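Local coordinates for prephenate dehydrogenase (PDB 2G5C), which probably catalyses the NAD(+)-dependent oxidative decarboxylation of prephenate to 3-(4-hydroxyphenyl)pyruvate, a step in tyrosine biosynthesis, at residues 87-95 / 153-161; 1-9 / 25-33. All coordinates share one frame; numbering follows the deposited sequence.

In the fold
Contacts 1 and 2 illustrate two ways of building one nucleotide-binding sheet. Contact 2 lies within the sheet, joining the adjacent parallel strands 3-7 and 28-32 through backbone bonds. Contact 1 joins two layers, laying helix 151-163 on strand 91-94, and strand 65-68 separates that strand from 3-7. Mostly buried, contact 1 relies on side-chain packing, an arginine and a water; contact 2 runs from an exposed amino-terminal end to a buried dinucleotide-binding end. Their centres are about 13 Å apart, and the poorly ordered Met-1 appears to touch Val-160, CE to CG2 3.8 Å. Both reach NAD, contact 1 beside the nicotinamide and contact 2 at the adenosine half.

Contact 1 (87-95 / 153-161); sequences SEDATVTDQ and RLKLVKRVW. With NAD (nicotinamide-adenine-dinucleotide), chain E.
With CG set anti to its carbonyl carbon (chi1 -76°) and the chain extended as far as NE, Arg-153 runs past Thr-91 in the opposing direction and carries its guanidinium to the turn before the strand. In Val-157, CG1 anti to the backbone N (chi1 176°) and CG2 beside that N turn both methyls to strand 91-94. The case shows how a helix settles on a sheet: Arg-153, Val-157 and Trp-161, about a turn apart, face in succession the turn before the strand, Thr-91 and Thr-93, and Gln-95 just past its end.

At the turn end, NE and NH2 of Arg-153 both point edge-on at Ala-90 O, with NH2 3.1 Å from it; the position of that oxygen is less certain, so the forked bond is tentative. NH2 also lies 2.9 Å from Glu-88 O, while NH1 forms a salt bridge with Asp-150, which would help to hold the flat group in this orientation. In the middle, Val-157 CG2 rests against Thr-91 CG2 at 3.9 Å. Its CG1 packs tip to tip against Thr-93 OG1 at 3.7 Å, and this hydroxyl is hydrogen-bonded to Val-115 O.

Farther along, a water joins the layers: it accepts from Trp-161 NE1 at 2.8 Å and donates to Thr-93 OG1 and Asp-94 O. Gln-95 NE2, bonded to Tyr-136, sits at the indole edge, 3.8 Å from Trp-161 CH2, the amide and ring planes 50° apart. Gln-95 O approaches C6N of the NAD nicotinamide to 3.2 Å. Such helix-on-sheet packing, with the cofactor at the carboxyl end of a parallel strand, is characteristic of the Rossmann-type nucleotide-binding domain.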
loop_
_atom_site.group_PDB
_atom_site.type_symbol
_atom_site.label_atom_id
_atom_site.label_comp_id
_atom_site.label_asym_id
_atom_site.label_seq_id
_atom_site.Cartn_x
_atom_site.Cartn_y
_atom_site.Cartn_z
ATOM N N SER A 87 33.132 -22.189 20.445
ATOM C CA SER A 87 33.251 -22.861 21.729
ATOM C C SER A 87 31.833 -22.898 22.288
ATOM O O SER A 87 30.978 -22.114 21.866
ATOM C CB SER A 87 34.159 -22.072 22.672
ATOM O OG SER A 87 33.519 -20.892 23.121
ATOM N N GLU A 88 31.585 -23.805 23.228
ATOM C CA GLU A 88 30.266 -23.939 23.837
ATOM C C GLU A 88 29.899 -22.693 24.644
ATOM O O GLU A 88 28.776 -22.558 25.122
ATOM C CB GLU A 88 30.237 -25.163 24.760
ATOM C CG GLU A 88 30.681 -26.464 24.109
ATOM C CD GLU A 88 29.819 -26.861 22.925
ATOM O OE1 GLU A 88 28.581 -26.942 23.081
ATOM O OE2 GLU A 88 30.384 -27.098 21.835
ATOM N N ASP A 89 30.853 -21.783 24.785
ATOM C CA ASP A 89 30.657 -20.553 25.542
ATOM C C ASP A 89 30.091 -19.417 24.675
ATOM O O ASP A 89 29.710 -18.360 25.184
ATOM C CB ASP A 89 32.006 -20.150 26.161
ATOM C CG ASP A 89 31.925 -18.890 27.008
ATOM O OD1 ASP A 89 30.812 -18.513 27.441
ATOM O OD2 ASP A 89 32.992 -18.285 27.256
ATOM N N ALA A 90 30.018 -19.645 23.369
ATOM C CA ALA A 90 29.520 -18.631 22.442
ATOM C C ALA A 90 27.996 -18.500 22.398
ATOM O O ALA A 90 27.267 -19.451 22.685
ATOM C CB ALA A 90 30.047 -18.918 21.033
ATOM N N THR A 91 27.531 -17.307 22.034
ATOM C CA THR A 91 26.102 -17.024 21.907
ATOM C C THR A 91 25.811 -16.738 20.441
ATOM O O THR A 91 26.509 -15.943 19.810
ATOM C CB THR A 91 25.686 -15.788 22.726
ATOM O OG1 THR A 91 25.806 -16.079 24.123
ATOM C CG2 THR A 91 24.240 -15.402 22.414
ATOM N N VAL A 92 24.788 -17.392 19.898
ATOM C CA VAL A 92 24.418 -17.203 18.499
ATOM C C VAL A 92 22.958 -16.791 18.371
ATOM O O VAL A 92 22.068 -17.485 18.861
ATOM C CB VAL A 92 24.623 -18.493 17.676
ATOM C CG1 VAL A 92 24.208 -18.252 16.223
ATOM C CG2 VAL A 92 26.077 -18.938 17.749
ATOM N N THR A 93 22.719 -15.663 17.705
ATOM C CA THR A 93 21.359 -15.166 17.513
ATOM C C THR A 93 21.223 -14.715 16.054
ATOM O O THR A 93 22.218 -14.644 15.339
ATOM C CB THR A 93 21.057 -14.007 18.515
ATOM O OG1 THR A 93 19.659 -13.689 18.490
ATOM C CG2 THR A 93 21.879 -12.774 18.181
ATOM N N ASP A 94 20.006 -14.426 15.599
ATOM C CA ASP A 94 19.829 -14.026 14.203
ATOM C C ASP A 94 18.934 -12.805 13.967
ATOM O O ASP A 94 18.454 -12.160 14.904
ATOM C CB ASP A 94 19.289 -15.214 13.392
ATOM C CG ASP A 94 17.814 -15.519 13.693
ATOM O OD1 ASP A 94 17.454 -15.662 14.888
ATOM O OD2 ASP A 94 17.016 -15.625 12.732
ATOM N N GLN A 95 18.732 -12.500 12.689
ATOM C CA GLN A 95 17.901 -11.382 12.253
ATOM C C GLN A 95 16.872 -11.870 11.241
ATOM O O GLN A 95 16.085 -11.079 10.721
ATOM C CB GLN A 95 18.766 -10.301 11.595
ATOM C CG GLN A 95 19.629 -9.518 12.559
ATOM C CD GLN A 95 20.225 -8.274 11.926
ATOM O OE1 GLN A 95 21.302 -8.314 11.329
ATOM N NE2 GLN A 95 19.514 -7.160 12.046
ATOM N N ARG A 153 21.499 -16.443 28.164
ATOM C CA ARG A 153 21.732 -15.996 26.794
ATOM C C ARG A 153 20.573 -15.149 26.273
ATOM O O ARG A 153 20.777 -14.237 25.472
ATOM C CB ARG A 153 21.960 -17.196 25.874
ATOM C CG ARG A 153 23.334 -17.835 26.012
ATOM C CD ARG A 153 23.543 -18.902 24.947
ATOM N NE ARG A 153 24.934 -19.338 24.851
ATOM C CZ ARG A 153 25.555 -20.084 25.759
ATOM N NH1 ARG A 153 24.915 -20.488 26.848
ATOM N NH2 ARG A 153 26.820 -20.432 25.575
ATOM N N LEU A 154 19.359 -15.448 26.727
ATOM C CA LEU A 154 18.188 -14.681 26.300
ATOM C C LEU A 154 18.307 -13.254 26.817
ATOM O O LEU A 154 18.156 -12.290 26.064
ATOM C CB LEU A 154 16.901 -15.302 26.847
ATOM C CG LEU A 154 15.619 -14.526 26.512
ATOM C CD1 LEU A 154 15.384 -14.553 25.001
ATOM C CD2 LEU A 154 14.430 -15.127 27.243
ATOM N N LYS A 155 18.581 -13.131 28.113
ATOM C CA LYS A 155 18.723 -11.832 28.751
ATOM C C LYS A 155 19.838 -11.040 28.089
ATOM O O LYS A 155 19.717 -9.833 27.889
ATOM C CB LYS A 155 19.023 -12.000 30.246
ATOM C CG LYS A 155 17.897 -12.638 31.045
ATOM C CD LYS A 155 18.211 -12.644 32.536
ATOM C CE LYS A 155 17.118 -13.341 33.337
ATOM N NZ LYS A 155 15.787 -12.690 33.169
ATOM N N LEU A 156 20.928 -11.723 27.757
ATOM C CA LEU A 156 22.057 -11.077 27.104
ATOM C C LEU A 156 21.598 -10.441 25.792
ATOM O O LEU A 156 21.657 -9.221 25.626
ATOM C CB LEU A 156 23.159 -12.103 26.827
ATOM C CG LEU A 156 24.349 -11.639 25.982
ATOM C CD1 LEU A 156 25.096 -10.528 26.696
ATOM C CD2 LEU A 156 25.272 -12.821 25.718
ATOM N N VAL A 157 21.132 -11.279 24.871
ATOM C CA VAL A 157 20.663 -10.825 23.567
ATOM C C VAL A 157 19.620 -9.719 23.691
ATOM O O VAL A 157 19.605 -8.784 22.891
ATOM C CB VAL A 157 20.077 -12.006 22.758
ATOM C CG1 VAL A 157 19.510 -11.511 21.439
ATOM C CG2 VAL A 157 21.162 -13.042 22.503
ATOM N N LYS A 158 18.751 -9.825 24.694
ATOM C CA LYS A 158 17.718 -8.819 24.919
ATOM C C LYS A 158 18.348 -7.469 25.236
ATOM O O LYS A 158 18.020 -6.458 24.615
ATOM C CB LYS A 158 16.802 -9.227 26.077
ATOM C CG LYS A 158 15.790 -8.152 26.455
ATOM C CD LYS A 158 14.876 -8.594 27.589
ATOM C CE LYS A 158 13.911 -7.481 27.979
ATOM N NZ LYS A 158 13.035 -7.870 29.120
ATOM N N ARG A 159 19.255 -7.453 26.207
ATOM C CA ARG A 159 19.920 -6.216 26.598
ATOM C C ARG A 159 20.667 -5.567 25.439
ATOM O O ARG A 159 20.684 -4.344 25.317
ATOM C CB ARG A 159 20.899 -6.471 27.749
ATOM C CG ARG A 159 20.240 -6.869 29.061
ATOM C CD ARG A 159 21.248 -6.818 30.211
ATOM N NE ARG A 159 20.674 -7.243 31.486
ATOM C CZ ARG A 159 20.271 -8.483 31.750
ATOM N NH1 ARG A 159 20.378 -9.426 30.824
ATOM N NH2 ARG A 159 19.763 -8.782 32.940
ATOM N N VAL A 160 21.291 -6.387 24.595
ATOM C CA VAL A 160 22.044 -5.882 23.452
ATOM C C VAL A 160 21.131 -5.117 22.498
ATOM O O VAL A 160 21.434 -3.992 22.099
ATOM C CB VAL A 160 22.721 -7.028 22.674
ATOM C CG1 VAL A 160 23.510 -6.465 21.499
ATOM C CG2 VAL A 160 23.633 -7.815 23.600
ATOM N N TRP A 161 20.016 -5.736 22.128
ATOM C CA TRP A 161 19.064 -5.094 21.230
ATOM C C TRP A 161 18.581 -3.774 21.820
ATOM O O TRP A 161 18.465 -2.773 21.116
ATOM C CB TRP A 161 17.878 -6.020 20.980
ATOM C CG TRP A 161 18.141 -7.058 19.932
ATOM C CD1 TRP A 161 18.044 -8.410 20.075
ATOM C CD2 TRP A 161 18.470 -6.823 18.556
ATOM N NE1 TRP A 161 18.283 -9.032 18.874
ATOM C CE2 TRP A 161 18.546 -8.081 17.924
ATOM C CE3 TRP A 161 18.706 -5.668 17.795
ATOM C CZ2 TRP A 161 18.848 -8.222 16.562
ATOM C CZ3 TRP A 161 19.005 -5.807 16.444
ATOM C CH2 TRP A 161 19.072 -7.075 15.842
HETATM P PA NAD E . 21.709 -8.178 1.987
HETATM O O1A NAD E . 21.956 -6.734 2.122
HETATM O O2A NAD E . 21.521 -8.696 0.577
HETATM O O5B NAD E . 22.916 -8.911 2.723
HETATM C C5B NAD E . 22.970 -10.308 2.754
HETATM C C4B NAD E . 24.422 -10.742 2.848
HETATM O O4B NAD E . 24.379 -12.145 2.834
HETATM C C3B NAD E . 25.262 -10.334 1.616
HETATM O O3B NAD E . 26.366 -9.509 1.966
HETATM C C2B NAD E . 25.644 -11.681 0.999
HETATM O O2B NAD E . 26.878 -11.723 0.313
HETATM C C1B NAD E . 25.572 -12.551 2.231
HETATM N N9A NAD E . 25.498 -14.015 2.079
HETATM C C8A NAD E . 24.760 -14.765 1.193
HETATM N N7A NAD E . 25.007 -16.066 1.423
HETATM C C5A NAD E . 25.889 -16.166 2.443
HETATM C C6A NAD E . 26.503 -17.236 3.111
HETATM N N6A NAD E . 26.249 -18.487 2.769
HETATM N N1A NAD E . 27.395 -16.980 4.154
HETATM C C2A NAD E . 27.683 -15.670 4.537
HETATM N N3A NAD E . 27.081 -14.604 3.882
HETATM C C4A NAD E . 26.203 -14.864 2.857
HETATM O O3 NAD E . 20.410 -8.648 2.862
HETATM P PN NAD E . 19.831 -7.909 4.166
HETATM O O1N NAD E . 20.961 -7.334 4.919
HETATM O O2N NAD E . 18.784 -6.951 3.715
HETATM O O5D NAD E . 19.076 -9.021 5.060
HETATM C C5D NAD E . 19.780 -10.096 5.650
HETATM C C4D NAD E . 18.884 -10.968 6.560
HETATM O O4D NAD E . 18.084 -10.139 7.386
HETATM C C3D NAD E . 17.919 -11.961 5.898
HETATM O O3D NAD E . 18.080 -13.236 6.523
HETATM C C2D NAD E . 16.522 -11.404 6.127
HETATM O O2D NAD E . 15.539 -12.421 6.300
HETATM C C1D NAD E . 16.720 -10.509 7.349
HETATM N N1N NAD E . 15.897 -9.261 7.410
HETATM C C2N NAD E . 15.928 -8.395 6.318
HETATM C C3N NAD E . 15.169 -7.218 6.341
HETATM C C7N NAD E . 15.215 -6.296 5.158
HETATM O O7N NAD E . 14.463 -5.155 5.212
HETATM N N7N NAD E . 15.939 -6.529 4.078
HETATM C C4N NAD E . 14.378 -6.929 7.488
HETATM C C5N NAD E . 14.355 -7.816 8.589
HETATM C C6N NAD E . 15.127 -8.989 8.535
HETATM O O HOH W 1 18.260 -11.578 17.709
#

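Contact 2 (1-9 / 25-33). With NAD (nicotinamide-adenine-dinucleotide), chain E.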
loop_
_atom_site.group_PDB
_atom_site.type_symbol
_atom_site.label_atom_id
_atom_site.label_comp_id
_atom_site.label_asym_id
_atom_site.label_seq_id
_atom_site.Cartn_x
_atom_site.Cartn_y
_atom_site.Cartn_z
HETATM N N MSE A 1 31.129 -11.738 25.746
HETATM C CA MSE A 1 30.990 -10.776 24.614
HETATM C C MSE A 1 32.178 -9.828 24.505
HETATM O O MSE A 1 32.521 -9.138 25.462
HETATM C CB MSE A 1 29.705 -9.957 24.773
HETATM C CG MSE A 1 29.643 -8.727 23.880
HETATM SE SE MSE A 1 28.001 -7.717 24.066
HETATM C CE MSE A 1 27.214 -8.154 22.351
ATOM N N GLN A 2 32.794 -9.803 23.327
ATOM C CA GLN A 2 33.937 -8.938 23.045
ATOM C C GLN A 2 34.419 -9.205 21.624
ATOM O O GLN A 2 35.016 -8.340 20.983
ATOM C CB GLN A 2 35.068 -9.184 24.042
ATOM C CG GLN A 2 35.587 -7.905 24.690
ATOM C CD GLN A 2 34.485 -7.114 25.379
ATOM O OE1 GLN A 2 33.604 -6.549 24.729
ATOM N NE2 GLN A 2 34.525 -7.078 26.706
ATOM N N ASN A 3 34.160 -10.414 21.144
ATOM C CA ASN A 3 34.511 -10.799 19.781
ATOM C C ASN A 3 33.196 -11.016 19.043
ATOM O O ASN A 3 32.653 -12.122 19.027
ATOM C CB ASN A 3 35.328 -12.090 19.764
ATOM C CG ASN A 3 36.741 -11.887 20.262
ATOM O OD1 ASN A 3 37.468 -11.032 19.756
ATOM N ND2 ASN A 3 37.143 -12.676 21.255
ATOM N N VAL A 4 32.679 -9.947 18.451
ATOM C CA VAL A 4 31.418 -10.013 17.724
ATOM C C VAL A 4 31.628 -10.445 16.280
ATOM O O VAL A 4 32.469 -9.890 15.576
ATOM C CB VAL A 4 30.705 -8.642 17.721
ATOM C CG1 VAL A 4 29.438 -8.711 16.870
ATOM C CG2 VAL A 4 30.379 -8.221 19.144
ATOM N N LEU A 5 30.856 -11.435 15.844
ATOM C CA LEU A 5 30.950 -11.920 14.474
ATOM C C LEU A 5 29.664 -11.651 13.707
ATOM O O LEU A 5 28.594 -12.133 14.079
ATOM C CB LEU A 5 31.228 -13.423 14.440
ATOM C CG LEU A 5 31.218 -14.000 13.018
ATOM C CD1 LEU A 5 32.381 -13.424 12.225
ATOM C CD2 LEU A 5 31.300 -15.518 13.066
ATOM N N ILE A 6 29.779 -10.880 12.635
ATOM C CA ILE A 6 28.634 -10.575 11.791
ATOM C C ILE A 6 28.664 -11.572 10.637
ATOM O O ILE A 6 29.592 -11.550 9.829
ATOM C CB ILE A 6 28.726 -9.153 11.190
ATOM C CG1 ILE A 6 28.731 -8.098 12.301
ATOM C CG2 ILE A 6 27.577 -8.936 10.203
ATOM C CD1 ILE A 6 27.468 -8.043 13.137
ATOM N N VAL A 7 27.677 -12.459 10.574
ATOM C CA VAL A 7 27.607 -13.428 9.480
ATOM C C VAL A 7 26.650 -12.850 8.448
ATOM O O VAL A 7 25.449 -12.725 8.699
ATOM C CB VAL A 7 27.087 -14.801 9.954
ATOM C CG1 VAL A 7 26.737 -15.664 8.750
ATOM C CG2 VAL A 7 28.160 -15.501 10.799
ATOM N N GLY A 8 27.190 -12.504 7.284
ATOM C CA GLY A 8 26.385 -11.893 6.244
ATOM C C GLY A 8 26.507 -10.393 6.462
ATOM O O GLY A 8 25.706 -9.789 7.180
ATOM N N VAL A 9 27.524 -9.791 5.855
ATOM C CA VAL A 9 27.758 -8.362 6.011
ATOM C C VAL A 9 27.039 -7.560 4.929
ATOM O O VAL A 9 27.652 -7.106 3.963
ATOM C CB VAL A 9 29.275 -8.033 5.964
ATOM C CG1 VAL A 9 29.509 -6.592 6.388
ATOM C CG2 VAL A 9 30.047 -8.983 6.867
ATOM N N PHE A 25 30.134 0.368 21.923
ATOM C CA PHE A 25 30.924 -0.859 21.895
ATOM C C PHE A 25 32.386 -0.541 21.590
ATOM O O PHE A 25 32.683 0.253 20.700
ATOM C CB PHE A 25 30.376 -1.819 20.838
ATOM C CG PHE A 25 30.970 -3.199 20.903
ATOM C CD1 PHE A 25 30.754 -4.012 22.012
ATOM C CD2 PHE A 25 31.738 -3.689 19.852
ATOM C CE1 PHE A 25 31.293 -5.298 22.074
ATOM C CE2 PHE A 25 32.281 -4.972 19.901
ATOM C CZ PHE A 25 32.058 -5.778 21.014
ATOM N N LYS A 26 33.294 -1.168 22.331
ATOM C CA LYS A 26 34.723 -0.940 22.138
ATOM C C LYS A 26 35.462 -2.222 21.760
ATOM O O LYS A 26 36.664 -2.198 21.493
ATOM C CB LYS A 26 35.336 -0.356 23.416
ATOM C CG LYS A 26 34.748 0.985 23.852
ATOM C CD LYS A 26 35.075 2.087 22.852
ATOM C CE LYS A 26 34.526 3.435 23.301
ATOM N NZ LYS A 26 33.039 3.441 23.371
ATOM N N GLY A 27 34.737 -3.338 21.736
ATOM C CA GLY A 27 35.342 -4.616 21.398
ATOM C C GLY A 27 35.610 -4.786 19.916
ATOM O O GLY A 27 35.572 -3.821 19.156
ATOM N N LYS A 28 35.881 -6.019 19.501
ATOM C CA LYS A 28 36.160 -6.312 18.099
ATOM C C LYS A 28 34.926 -6.789 17.350
ATOM O O LYS A 28 34.121 -7.557 17.879
ATOM C CB LYS A 28 37.262 -7.370 17.983
ATOM C CG LYS A 28 38.676 -6.819 18.116
ATOM C CD LYS A 28 39.055 -6.012 16.883
ATOM C CE LYS A 28 40.374 -5.278 17.072
ATOM N NZ LYS A 28 40.291 -4.278 18.174
ATOM N N ILE A 29 34.782 -6.321 16.114
ATOM C CA ILE A 29 33.659 -6.705 15.274
ATOM C C ILE A 29 34.220 -7.339 14.014
ATOM O O ILE A 29 34.914 -6.695 13.234
ATOM C CB ILE A 29 32.792 -5.492 14.898
ATOM C CG1 ILE A 29 32.209 -4.867 16.169
ATOM C CG2 ILE A 29 31.669 -5.925 13.978
ATOM C CD1 ILE A 29 31.401 -3.612 15.933
ATOM N N TYR A 30 33.918 -8.616 13.831
ATOM C CA TYR A 30 34.404 -9.367 12.687
ATOM C C TYR A 30 33.269 -9.695 11.735
ATOM O O TYR A 30 32.092 -9.579 12.090
ATOM C CB TYR A 30 35.055 -10.667 13.170
ATOM C CG TYR A 30 36.264 -10.459 14.045
ATOM C CD1 TYR A 30 37.469 -10.019 13.504
ATOM C CD2 TYR A 30 36.203 -10.697 15.418
ATOM C CE1 TYR A 30 38.589 -9.823 14.307
ATOM C CE2 TYR A 30 37.316 -10.503 16.232
ATOM C CZ TYR A 30 38.506 -10.066 15.670
ATOM O OH TYR A 30 39.618 -9.873 16.468
ATOM N N GLY A 31 33.627 -10.118 10.530
ATOM C CA GLY A 31 32.616 -10.457 9.554
ATOM C C GLY A 31 32.955 -11.663 8.707
ATOM O O GLY A 31 34.122 -11.958 8.451
ATOM N N TYR A 32 31.912 -12.378 8.298
ATOM C CA TYR A 32 32.039 -13.547 7.439
ATOM C C TYR A 32 30.994 -13.380 6.353
ATOM O O TYR A 32 29.813 -13.174 6.639
ATOM C CB TYR A 32 31.766 -14.848 8.196
ATOM C CG TYR A 32 31.535 -16.020 7.263
ATOM C CD1 TYR A 32 32.522 -16.426 6.365
ATOM C CD2 TYR A 32 30.308 -16.680 7.231
ATOM C CE1 TYR A 32 32.289 -17.455 5.451
ATOM C CE2 TYR A 32 30.063 -17.711 6.320
ATOM C CZ TYR A 32 31.056 -18.090 5.434
ATOM O OH TYR A 32 30.808 -19.083 4.514
ATOM N N ASP A 33 31.434 -13.468 5.105
ATOM C CA ASP A 33 30.544 -13.308 3.971
ATOM C C ASP A 33 31.160 -14.050 2.793
ATOM O O ASP A 33 32.384 -14.128 2.680
ATOM C CB ASP A 33 30.408 -11.820 3.641
ATOM C CG ASP A 33 29.175 -11.514 2.819
ATOM O OD1 ASP A 33 29.090 -11.975 1.661
ATOM O OD2 ASP A 33 28.285 -10.808 3.343
HETATM P PA NAD E . 21.709 -8.178 1.987
HETATM O O1A NAD E . 21.956 -6.734 2.122
HETATM O O2A NAD E . 21.521 -8.696 0.577
HETATM O O5B NAD E . 22.916 -8.911 2.723
HETATM C C5B NAD E . 22.970 -10.308 2.754
HETATM C C4B NAD E . 24.422 -10.742 2.848
HETATM O O4B NAD E . 24.379 -12.145 2.834
HETATM C C3B NAD E . 25.262 -10.334 1.616
HETATM O O3B NAD E . 26.366 -9.509 1.966
HETATM C C2B NAD E . 25.644 -11.681 0.999
HETATM O O2B NAD E . 26.878 -11.723 0.313
HETATM C C1B NAD E . 25.572 -12.551 2.231
HETATM N N9A NAD E . 25.498 -14.015 2.079
HETATM C C8A NAD E . 24.760 -14.765 1.193
HETATM N N7A NAD E . 25.007 -16.066 1.423
HETATM C C5A NAD E . 25.889 -16.166 2.443
HETATM C C6A NAD E . 26.503 -17.236 3.111
HETATM N N6A NAD E . 26.249 -18.487 2.769
HETATM N N1A NAD E . 27.395 -16.980 4.154
HETATM C C2A NAD E . 27.683 -15.670 4.537
HETATM N N3A NAD E . 27.081 -14.604 3.882
HETATM C C4A NAD E . 26.203 -14.864 2.857
HETATM O O3 NAD E . 20.410 -8.648 2.862
HETATM P PN NAD E . 19.831 -7.909 4.166
HETATM O O1N NAD E . 20.961 -7.334 4.919
HETATM O O2N NAD E . 18.784 -6.951 3.715
HETATM O O5D NAD E . 19.076 -9.021 5.060
HETATM C C5D NAD E . 19.780 -10.096 5.650
HETATM C C4D NAD E . 18.884 -10.968 6.560
HETATM O O4D NAD E . 18.084 -10.139 7.386
HETATM C C3D NAD E . 17.919 -11.961 5.898
HETATM O O3D NAD E . 18.080 -13.236 6.523
HETATM C C2D NAD E . 16.522 -11.404 6.127
HETATM O O2D NAD E . 15.539 -12.421 6.300
HETATM C C1D NAD E . 16.720 -10.509 7.349
HETATM N N1N NAD E . 15.897 -9.261 7.410
HETATM C C2N NAD E . 15.928 -8.395 6.318
HETATM C C3N NAD E . 15.169 -7.218 6.341
HETATM C C7N NAD E . 15.215 -6.296 5.158
HETATM O O7N NAD E . 14.463 -5.155 5.212
HETATM N N7N NAD E . 15.939 -6.529 4.078
HETATM C C4N NAD E . 14.378 -6.929 7.488
HETATM C C5N NAD E . 14.355 -7.816 8.589
HETATM C C6N NAD E . 15.127 -8.989 8.535
#
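Ile-6 and Ile-29 run alongside each other, CG1 of the first 4.0 Å from CG2 of the second, on the sheet face covered by helix 11-22. Strands 3-7 and 28-32 are the two parallel strands of the beta-alpha-beta unit that opens this Rossmann-type fold, and the helix between them supplies Phe-16 against Ile-6. Toward the amino-terminal end of the same face, Val-4 CG2 meets Phe-25 CZ closely, at 3.5 Å, crossing the ring at a slant. The ring of Phe-25 reaches there because its CG stands anti to the backbone N (chi1 -170°), and Gly-27 N sits over the centre of its face.

The other face carries Leu-5, Val-7, Tyr-30 and Tyr-32. Leu-5 CD1 packs on Tyr-30 CB, and Val-7 CG1 comes to the edge of the Tyr-32 ring. Asn-3 lies alongside Tyr-30, its OD1 at the ring edge 3.6 Å from CE2, while the ring itself stacks on Phe-61.

Between the faces, six backbone hydrogen bonds alternate from strand to strand, beginning with Lys-28 N to Gln-2 O and ending with Gly-8 N to Tyr-32 O. Tyr-30 N to Val-4 O is short and nearly straight (2.6 Å, 176°).

Past the strands the contact becomes polar. Gly-8, of the apparent GxGxxG motif, takes backbone angles that leave no room for a CB beside the carbonyl oxygen of Val-7, and it passes near the adenine. The carboxylate of Asp-33 grips the adenosine ribose as in many NAD-binding Rossmann domains: OD1 accepts from O2B at 2.6 Å, while OD2 takes O3B at 2.7 Å and, through its anti lone pair, Val-9 N at 2.8 Å.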